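Long-range contacts in coproheme decarboxylase (Thermus thermophilus, PDB 1VDH), which catalyses the hydrogen peroxide-dependent decarboxylation of Fe-coproporphyrin III (coproheme) to heme b, the last step of coproporphyrin-dependent heme biosynthesis: residues 13-18 / 79-84; 110-115 / 184-189; 139-144 / 205-210. All coordinates share one frame; numbering follows the deposited sequence.

Contact 1: 13-18 / 79-84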
loop_
_atom_site.group_PDB
_atom_site.type_symbol
_atom_site.label_atom_id
_atom_site.label_comp_id
_atom_site.label_asym_id
_atom_site.label_seq_id
_atom_site.Cartn_x
_atom_site.Cartn_y
_atom_site.Cartn_z
ATOM N N GLU A 13 -22.515 -14.021 -20.226
ATOM C CA GLU A 13 -22.352 -12.617 -19.868
ATOM C C GLU A 13 -23.618 -11.820 -20.125
ATOM O O GLU A 13 -24.303 -12.037 -21.125
ATOM C CB GLU A 13 -21.193 -11.989 -20.652
ATOM C CG GLU A 13 -19.807 -12.370 -20.146
ATOM C CD GLU A 13 -19.497 -13.844 -20.313
ATOM O OE1 GLU A 13 -19.650 -14.365 -21.438
ATOM O OE2 GLU A 13 -19.097 -14.481 -19.320
ATOM N N GLY A 14 -23.908 -10.889 -19.219
ATOM C CA GLY A 14 -25.078 -10.044 -19.354
ATOM C C GLY A 14 -24.662 -8.588 -19.414
ATOM O O GLY A 14 -23.703 -8.237 -20.107
ATOM N N TRP A 15 -25.373 -7.740 -18.681
ATOM C CA TRP A 15 -25.068 -6.313 -18.651
ATOM C C TRP A 15 -23.690 -6.021 -18.066
ATOM O O TRP A 15 -23.192 -6.763 -17.215
ATOM C CB TRP A 15 -26.108 -5.558 -17.815
ATOM C CG TRP A 15 -27.366 -5.170 -18.541
ATOM C CD1 TRP A 15 -27.565 -5.130 -19.896
ATOM C CD2 TRP A 15 -28.595 -4.740 -17.943
ATOM N NE1 TRP A 15 -28.843 -4.696 -20.175
ATOM C CE2 TRP A 15 -29.496 -4.452 -18.993
ATOM C CE3 TRP A 15 -29.025 -4.572 -16.617
ATOM C CZ2 TRP A 15 -30.801 -4.007 -18.760
ATOM C CZ3 TRP A 15 -30.324 -4.128 -16.384
ATOM C CH2 TRP A 15 -31.197 -3.851 -17.453
ATOM N N HIS A 16 -23.076 -4.946 -18.553
ATOM C CA HIS A 16 -21.780 -4.497 -18.060
ATOM C C HIS A 16 -22.106 -3.663 -16.830
ATOM O O HIS A 16 -23.158 -3.032 -16.766
ATOM C CB HIS A 16 -21.059 -3.660 -19.112
ATOM C CG HIS A 16 -20.600 -4.457 -20.292
ATOM N ND1 HIS A 16 -19.353 -4.298 -20.858
ATOM C CD2 HIS A 16 -21.215 -5.434 -21.000
ATOM C CE1 HIS A 16 -19.221 -5.142 -21.866
ATOM N NE2 HIS A 16 -20.335 -5.842 -21.973
ATOM N N VAL A 17 -21.207 -3.674 -15.854
ATOM C CA VAL A 17 -21.433 -2.976 -14.601
ATOM C C VAL A 17 -20.301 -2.045 -14.194
ATOM O O VAL A 17 -19.126 -2.395 -14.300
ATOM C CB VAL A 17 -21.611 -3.997 -13.447
ATOM C CG1 VAL A 17 -22.100 -3.303 -12.193
ATOM C CG2 VAL A 17 -22.558 -5.122 -13.859
ATOM N N LEU A 18 -20.666 -0.869 -13.699
ATOM C CA LEU A 18 -19.675 0.079 -13.218
ATOM C C LEU A 18 -20.024 0.560 -11.814
ATOM O O LEU A 18 -21.126 1.061 -11.571
ATOM C CB LEU A 18 -19.541 1.292 -14.144
ATOM C CG LEU A 18 -18.612 2.395 -13.608
ATOM C CD1 LEU A 18 -17.172 1.888 -13.538
ATOM C CD2 LEU A 18 -18.691 3.637 -14.487
ATOM N N LEU A 79 -25.544 -0.091 -14.742
ATOM C CA LEU A 79 -25.462 -1.303 -15.550
ATOM C C LEU A 79 -25.961 -0.936 -16.945
ATOM O O LEU A 79 -26.954 -0.220 -17.077
ATOM C CB LEU A 79 -26.318 -2.432 -14.961
ATOM C CG LEU A 79 -25.796 -3.127 -13.698
ATOM C CD1 LEU A 79 -26.165 -2.324 -12.461
ATOM C CD2 LEU A 79 -26.374 -4.537 -13.603
ATOM N N ARG A 80 -25.248 -1.388 -17.976
ATOM C CA ARG A 80 -25.603 -1.085 -19.366
ATOM C C ARG A 80 -25.259 -2.280 -20.256
ATOM O O ARG A 80 -24.523 -3.176 -19.840
ATOM C CB ARG A 80 -24.814 0.137 -19.862
ATOM C CG ARG A 80 -25.014 1.437 -19.085
ATOM C CD ARG A 80 -26.395 2.049 -19.299
ATOM N NE ARG A 80 -26.450 3.404 -18.753
ATOM C CZ ARG A 80 -26.721 3.704 -17.485
ATOM N NH1 ARG A 80 -26.992 2.746 -16.603
ATOM N NH2 ARG A 80 -26.636 4.964 -17.078
ATOM N N PRO A 81 -25.792 -2.311 -21.495
ATOM C CA PRO A 81 -25.540 -3.402 -22.448
ATOM C C PRO A 81 -24.091 -3.477 -22.958
ATOM O O PRO A 81 -23.734 -4.421 -23.663
ATOM C CB PRO A 81 -26.506 -3.087 -23.598
ATOM C CG PRO A 81 -27.596 -2.310 -22.945
ATOM C CD PRO A 81 -26.831 -1.405 -22.017
ATOM N N GLY A 82 -23.267 -2.494 -22.600
ATOM C CA GLY A 82 -21.877 -2.490 -23.038
ATOM C C GLY A 82 -21.009 -1.504 -22.275
ATOM O O GLY A 82 -21.500 -0.806 -21.384
ATOM N N LEU A 83 -19.727 -1.426 -22.630
ATOM C CA LEU A 83 -18.800 -0.510 -21.963
ATOM C C LEU A 83 -19.015 0.952 -22.345
ATOM O O LEU A 83 -18.940 1.839 -21.494
ATOM C CB LEU A 83 -17.344 -0.907 -22.249
ATOM C CG LEU A 83 -16.238 0.011 -21.708
ATOM C CD1 LEU A 83 -16.328 0.150 -20.192
ATOM C CD2 LEU A 83 -14.870 -0.537 -22.116
ATOM N N ASP A 84 -19.307 1.199 -23.620
ATOM C CA ASP A 84 -19.509 2.561 -24.105
ATOM C C ASP A 84 -20.510 3.386 -23.301
ATOM O O ASP A 84 -20.205 4.515 -22.919
ATOM C CB ASP A 84 -19.847 2.559 -25.601
ATOM C CG ASP A 84 -18.672 2.124 -26.460
ATOM O OD1 ASP A 84 -17.673 1.600 -25.911
ATOM O OD2 ASP A 84 -18.741 2.315 -27.689
#
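H16 lays its imidazole flat against the backbone of G82: the G82 CA sits 3.6 Å from the centroid of the H16 ring and only 9° off the ring normal, a CH-pi contact over the centre of the face. The backbone of G82 turns its CA to the ring face. H16 lies on the same face of the sheet as R80, and with CG anti to the carbonyl carbon (chi1 -70°) its ring is swung over G82, while its ND1 is hydrogen-bonded to the hydroxyl of Y109 on strand 102-116. With an alanine here, the Y109 hydroxyl would probably be left without its imidazole mate and G82 without the ring it rests on.

W15 stands beside P81, the two side chains pointing the same way, with W15 NE1 3.9 Å from P81 CG; two rigid groups thus line up where the strand ends. The benzo side of the indole instead crosses L79 at about a right angle, bringing W15 CE3 within 3.8 Å of L79 CB. On the face opposite H16, the branched V17 and L79 lie alongside each other, V17 CG2 touching L79 CG at 3.8 Å. R80 turns back so that NH1 donates to the carbonyl O of its neighbour L79 at 3.0 Å, in the guanidinium plane but from above the carbonyl plane; its charge also makes a cation-pi contact with W51.

The backbones are joined by a short bond from H16 N to R80 O (2.6 Å) and its return from R80 N to H16 O (2.9 Å). H16 and R80 are therefore an antiparallel hydrogen-bonded pair, V17 and L79 a non-hydrogen-bonded one, where strand 74-80 turns into helix 83-95 in a dimeric alpha+beta barrel fold.

Contact 2: 110-115 / 184-189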
loop_
_atom_site.group_PDB
_atom_site.type_symbol
_atom_site.label_atom_id
_atom_site.label_comp_id
_atom_site.label_asym_id
_atom_site.label_seq_id
_atom_site.Cartn_x
_atom_site.Cartn_y
_atom_site.Cartn_z
ATOM N N SER A 110 -17.030 -4.461 -14.336
ATOM C CA SER A 110 -17.279 -5.884 -14.466
ATOM C C SER A 110 -18.469 -6.167 -15.376
ATOM O O SER A 110 -19.142 -5.242 -15.830
ATOM C CB SER A 110 -17.529 -6.482 -13.079
ATOM O OG SER A 110 -18.659 -5.877 -12.469
ATOM N N VAL A 111 -18.719 -7.450 -15.635
ATOM C CA VAL A 111 -19.827 -7.873 -16.487
ATOM C C VAL A 111 -20.644 -8.954 -15.778
ATOM O O VAL A 111 -20.082 -9.950 -15.322
ATOM C CB VAL A 111 -19.313 -8.441 -17.843
ATOM C CG1 VAL A 111 -20.481 -8.907 -18.700
ATOM C CG2 VAL A 111 -18.509 -7.384 -18.599
ATOM N N VAL A 112 -21.958 -8.749 -15.672
ATOM C CA VAL A 112 -22.843 -9.725 -15.023
ATOM C C VAL A 112 -22.528 -11.104 -15.587
ATOM O O VAL A 112 -22.525 -11.307 -16.804
ATOM C CB VAL A 112 -24.340 -9.372 -15.225
ATOM C CG1 VAL A 112 -25.234 -10.494 -14.693
ATOM C CG2 VAL A 112 -24.664 -8.076 -14.486
ATOM N N GLU A 113 -22.214 -12.032 -14.690
ATOM C CA GLU A 113 -21.823 -13.375 -15.082
ATOM C C GLU A 113 -22.612 -14.489 -14.409
ATOM O O GLU A 113 -22.838 -14.461 -13.199
ATOM C CB GLU A 113 -20.334 -13.552 -14.768
ATOM C CG GLU A 113 -19.735 -14.885 -15.187
ATOM C CD GLU A 113 -18.414 -15.149 -14.501
ATOM O OE1 GLU A 113 -17.376 -14.620 -14.960
ATOM O OE2 GLU A 113 -18.416 -15.875 -13.486
ATOM N N LEU A 114 -23.051 -15.452 -15.213
ATOM C CA LEU A 114 -23.780 -16.610 -14.715
ATOM C C LEU A 114 -22.875 -17.793 -15.051
ATOM O O LEU A 114 -22.559 -18.030 -16.218
ATOM C CB LEU A 114 -25.136 -16.747 -15.418
ATOM C CG LEU A 114 -26.057 -15.522 -15.358
ATOM C CD1 LEU A 114 -27.416 -15.881 -15.937
ATOM C CD2 LEU A 114 -26.212 -15.045 -13.923
ATOM N N GLY A 115 -22.415 -18.501 -14.027
ATOM C CA GLY A 115 -21.524 -19.620 -14.266
ATOM C C GLY A 115 -22.037 -21.000 -13.916
ATOM O O GLY A 115 -22.954 -21.164 -13.108
ATOM N N MET A 184 -30.684 -10.446 -2.103
ATOM C CA MET A 184 -30.604 -10.600 -3.557
ATOM C C MET A 184 -29.114 -10.557 -3.869
ATOM O O MET A 184 -28.373 -9.805 -3.232
ATOM C CB MET A 184 -31.284 -9.429 -4.269
ATOM C CG MET A 184 -32.774 -9.322 -4.033
ATOM S SD MET A 184 -33.414 -7.777 -4.687
ATOM C CE MET A 184 -32.822 -7.888 -6.410
ATOM N N GLN A 185 -28.678 -11.325 -4.862
ATOM C CA GLN A 185 -27.263 -11.365 -5.214
ATOM C C GLN A 185 -26.991 -11.201 -6.702
ATOM O O GLN A 185 -27.645 -11.829 -7.535
ATOM C CB GLN A 185 -26.644 -12.682 -4.734
ATOM C CG GLN A 185 -25.161 -12.837 -5.061
ATOM C CD GLN A 185 -24.613 -14.199 -4.668
ATOM O OE1 GLN A 185 -24.876 -15.200 -5.331
ATOM N NE2 GLN A 185 -23.841 -14.238 -3.588
ATOM N N VAL A 186 -26.036 -10.335 -7.025
ATOM C CA VAL A 186 -25.632 -10.119 -8.409
ATOM C C VAL A 186 -24.134 -10.342 -8.477
ATOM O O VAL A 186 -23.361 -9.642 -7.815
ATOM C CB VAL A 186 -25.953 -8.696 -8.923
ATOM C CG1 VAL A 186 -25.386 -8.512 -10.336
ATOM C CG2 VAL A 186 -27.452 -8.467 -8.938
ATOM N N ILE A 187 -23.740 -11.363 -9.231
ATOM C CA ILE A 187 -22.337 -11.704 -9.418
ATOM C C ILE A 187 -21.908 -11.207 -10.796
ATOM O O ILE A 187 -22.607 -11.425 -11.787
ATOM C CB ILE A 187 -22.105 -13.232 -9.369
ATOM C CG1 ILE A 187 -22.577 -13.803 -8.032
ATOM C CG2 ILE A 187 -20.624 -13.554 -9.587
ATOM C CD1 ILE A 187 -22.412 -15.312 -7.927
ATOM N N SER A 188 -20.773 -10.520 -10.846
ATOM C CA SER A 188 -20.234 -10.007 -12.099
ATOM C C SER A 188 -18.768 -10.395 -12.195
ATOM O O SER A 188 -18.074 -10.473 -11.180
ATOM C CB SER A 188 -20.389 -8.488 -12.179
ATOM O OG SER A 188 -19.745 -7.846 -11.094
ATOM N N GLY A 189 -18.311 -10.673 -13.413
ATOM C CA GLY A 189 -16.930 -11.070 -13.613
ATOM C C GLY A 189 -16.076 -9.940 -14.149
ATOM O O GLY A 189 -16.501 -9.202 -15.034
HETATM O O HOH W 1 -25.063 -12.722 -11.306
#
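S110 OG and S188 OG meet at 2.6 Å, the shortest polar bond between the two segments, and either hydroxyl could be the donor. S188 OG also has a weak bond to the carbonyl of G199, so these small polar side chains knit neighbouring strands of the curled antiparallel sheet of the chlorite dismutase family's alpha+beta barrel. Both hydroxyls lie between their own backbone N and carbonyl carbon, which for S110 (chi1 60°) turns OG directly at its partner.

V111 and G189 form a hydrogen-bonded pair: V111 N donates to G189 O at 2.9 Å, and G189 N to V111 O at 2.7 Å. Glycine suits G189, since with E113 where it stands a CB would run into OE1, which the extended glutamate chain brings 3.8 Å from G189 CA. That buried carboxylate is well satisfied. OE1 takes a salt bridge from K211 of a neighbouring subunit and a hydrogen bond from Q191, while OE2 accepts from W198 NE1.

Beyond V112 and S188, whose side chains diverge, the strands swing apart, their directions differing by 112°. V112 CG2 still touches V186 CG1, though loosely, at 4.2 Å. Further out strand 184-189 runs on to Q185, which probably binds Fe-coproporphyrin III. The last direct backbone bond, with an N-H...O angle of 171°, goes from E113 N to I187 O (3.0 Å). Its return is taken over by a water, which accepts from I187 N at 2.8 Å and donates a weak bond to E113 O at 3.4 Å.

Contact 3: 139-144 / 205-210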
loop_
_atom_site.group_PDB
_atom_site.type_symbol
_atom_site.label_atom_id
_atom_site.label_comp_id
_atom_site.label_asym_id
_atom_site.label_seq_id
_atom_site.Cartn_x
_atom_site.Cartn_y
_atom_site.Cartn_z
ATOM N N SER A 139 -34.784 0.374 -2.835
ATOM C CA SER A 139 -34.936 0.570 -1.399
ATOM C C SER A 139 -33.895 -0.287 -0.703
ATOM O O SER A 139 -33.214 -1.087 -1.342
ATOM C CB SER A 139 -36.337 0.147 -0.936
ATOM O OG SER A 139 -36.547 -1.242 -1.136
ATOM N N GLY A 140 -33.774 -0.119 0.607
ATOM C CA GLY A 140 -32.831 -0.922 1.354
ATOM C C GLY A 140 -31.372 -0.519 1.271
ATOM O O GLY A 140 -31.037 0.655 1.116
ATOM N N TYR A 141 -30.511 -1.529 1.323
ATOM C CA TYR A 141 -29.069 -1.335 1.332
ATOM C C TYR A 141 -28.331 -2.194 0.318
ATOM O O TYR A 141 -28.879 -3.151 -0.228
ATOM C CB TYR A 141 -28.538 -1.659 2.740
ATOM C CG TYR A 141 -29.245 -0.888 3.832
ATOM C CD1 TYR A 141 -28.699 0.287 4.349
ATOM C CD2 TYR A 141 -30.509 -1.278 4.274
ATOM C CE1 TYR A 141 -29.404 1.062 5.273
ATOM C CE2 TYR A 141 -31.218 -0.512 5.191
ATOM C CZ TYR A 141 -30.666 0.655 5.682
ATOM O OH TYR A 141 -31.399 1.430 6.554
ATOM N N VAL A 142 -27.073 -1.836 0.083
ATOM C CA VAL A 142 -26.218 -2.572 -0.828
ATOM C C VAL A 142 -24.903 -2.909 -0.135
ATOM O O VAL A 142 -24.429 -2.161 0.725
ATOM C CB VAL A 142 -25.889 -1.763 -2.121
ATOM C CG1 VAL A 142 -25.025 -0.543 -1.794
ATOM C CG2 VAL A 142 -25.165 -2.660 -3.130
ATOM N N CYS A 143 -24.374 -4.083 -0.460
ATOM C CA CYS A 143 -23.084 -4.538 0.037
ATOM C C CYS A 143 -22.300 -4.934 -1.204
ATOM O O CYS A 143 -22.751 -5.783 -1.979
ATOM C CB CYS A 143 -23.213 -5.764 0.944
ATOM S SG CYS A 143 -21.617 -6.630 1.249
ATOM N N PHE A 144 -21.175 -4.266 -1.435
ATOM C CA PHE A 144 -20.331 -4.593 -2.576
ATOM C C PHE A 144 -18.941 -4.994 -2.127
ATOM O O PHE A 144 -18.346 -4.344 -1.265
ATOM C CB PHE A 144 -20.176 -3.414 -3.550
ATOM C CG PHE A 144 -19.076 -3.626 -4.571
ATOM C CD1 PHE A 144 -17.835 -3.005 -4.421
ATOM C CD2 PHE A 144 -19.256 -4.511 -5.628
ATOM C CE1 PHE A 144 -16.790 -3.271 -5.304
ATOM C CE2 PHE A 144 -18.218 -4.786 -6.520
ATOM C CZ PHE A 144 -16.981 -4.166 -6.356
ATOM N N GLU A 205 -32.906 -5.346 2.886
ATOM C CA GLU A 205 -33.542 -4.259 3.628
ATOM C C GLU A 205 -32.887 -4.079 4.991
ATOM O O GLU A 205 -33.202 -3.140 5.718
ATOM C CB GLU A 205 -35.040 -4.531 3.812
ATOM C CG GLU A 205 -35.830 -4.606 2.511
ATOM C CD GLU A 205 -35.772 -3.321 1.689
ATOM O OE1 GLU A 205 -35.999 -2.224 2.250
ATOM O OE2 GLU A 205 -35.512 -3.410 0.471
ATOM N N ASP A 206 -31.974 -4.986 5.331
ATOM C CA ASP A 206 -31.273 -4.944 6.612
ATOM C C ASP A 206 -29.809 -5.304 6.376
ATOM O O ASP A 206 -29.502 -6.414 5.947
ATOM C CB ASP A 206 -31.916 -5.950 7.583
ATOM C CG ASP A 206 -31.359 -5.857 9.007
ATOM O OD1 ASP A 206 -30.344 -5.169 9.245
ATOM O OD2 ASP A 206 -31.948 -6.497 9.904
ATOM N N PRO A 207 -28.887 -4.367 6.666
ATOM C CA PRO A 207 -27.455 -4.615 6.474
ATOM C C PRO A 207 -26.936 -5.791 7.300
ATOM O O PRO A 207 -25.943 -6.413 6.939
ATOM C CB PRO A 207 -26.812 -3.278 6.871
ATOM C CG PRO A 207 -27.783 -2.694 7.836
ATOM C CD PRO A 207 -29.117 -3.017 7.211
ATOM N N VAL A 208 -27.639 -6.128 8.378
ATOM C CA VAL A 208 -27.236 -7.250 9.220
ATOM C C VAL A 208 -27.323 -8.553 8.426
ATOM O O VAL A 208 -26.561 -9.484 8.673
ATOM C CB VAL A 208 -28.087 -7.326 10.512
ATOM C CG1 VAL A 208 -27.785 -8.602 11.290
ATOM C CG2 VAL A 208 -27.789 -6.118 11.386
ATOM N N GLN A 209 -28.225 -8.607 7.445
ATOM C CA GLN A 209 -28.352 -9.805 6.617
ATOM C C GLN A 209 -27.054 -10.044 5.845
ATOM O O GLN A 209 -26.667 -11.192 5.620
ATOM C CB GLN A 209 -29.558 -9.701 5.680
ATOM C CG GLN A 209 -30.902 -9.877 6.392
ATOM C CD GLN A 209 -31.129 -11.310 6.862
ATOM O OE1 GLN A 209 -31.013 -12.255 6.081
ATOM N NE2 GLN A 209 -31.441 -11.475 8.143
ATOM N N PHE A 210 -26.375 -8.960 5.462
ATOM C CA PHE A 210 -25.091 -9.072 4.764
ATOM C C PHE A 210 -24.095 -9.762 5.699
ATOM O O PHE A 210 -23.333 -10.643 5.285
ATOM C CB PHE A 210 -24.523 -7.693 4.426
ATOM C CG PHE A 210 -25.403 -6.855 3.540
ATOM C CD1 PHE A 210 -25.444 -5.474 3.706
ATOM C CD2 PHE A 210 -26.152 -7.431 2.518
ATOM C CE1 PHE A 210 -26.213 -4.671 2.866
ATOM C CE2 PHE A 210 -26.925 -6.636 1.668
ATOM C CZ PHE A 210 -26.956 -5.257 1.840
#
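F210 holds CG away from its carbonyl carbon (chi1 -60°), which brings its ring under C143 CB, pointed at the helix by the strand backbone; C143 in turn carries SG opposite its backbone N (chi1 165°), and this torsion decides where the sulfur goes. C143 CB lies 3.5 Å from the centroid of the F210 ring, a CH-pi contact over its centre, and C143 SG is 4.8 Å from the same F210 centroid, above the face, a more distant sulfur-aromatic contact. A compact cysteine lets the phenyl settle this close to the strand. The ring's edge meets backbone, F210 CZ lying 3.5 Å from Y141 O.

Y141 receives P207 over one face, offset toward the rim, with P207 CD 3.9 Å from the ring centroid. At the tyrosine edge, Y141 CE2 approaches E205 O at 3.3 Å, and the hydroxyl goes on to bond D84 of a neighbouring subunit.

In this alpha+beta barrel, helix 207-217 thus packs on strand 141-152, which leads on to the probable active-site residue Y145. The helix opens with D206 as N-cap, OD1 accepting from V208 N at 3.0 Å, and proline suits the first turn because it needs no N-H there.

At the exposed end, E205 is bent at chi2 so that its carboxylate returns to the loop. S139 OG donates to E205 OE2 at 2.9 Å, on the syn side, 23° out of the carboxylate plane. The backbone angles of G140 call for glycine, and a CB would also strike that carboxylate.

From the N terminus, strand 10-24 enters first, and contact 1 closes a loop of 60 residues by bringing the end of strand 74-80 back to it. Contact 2 opens only afterwards, but strand 102-116 lies against the other edge of strand 10-24, so the two touch: V17 N probably bonds S110 O, and W15 O probably V112 N. Contact 3 begins inside the loop of contact 2 and ends beyond it; these two cross, their centres about 17 Å apart. Contact 3 ties helix 207-217 to strand 141-152 of the same sheet. Between subunits, contacts 1 and 3 meet: H16 packs on V208 of another copy in the pentamer.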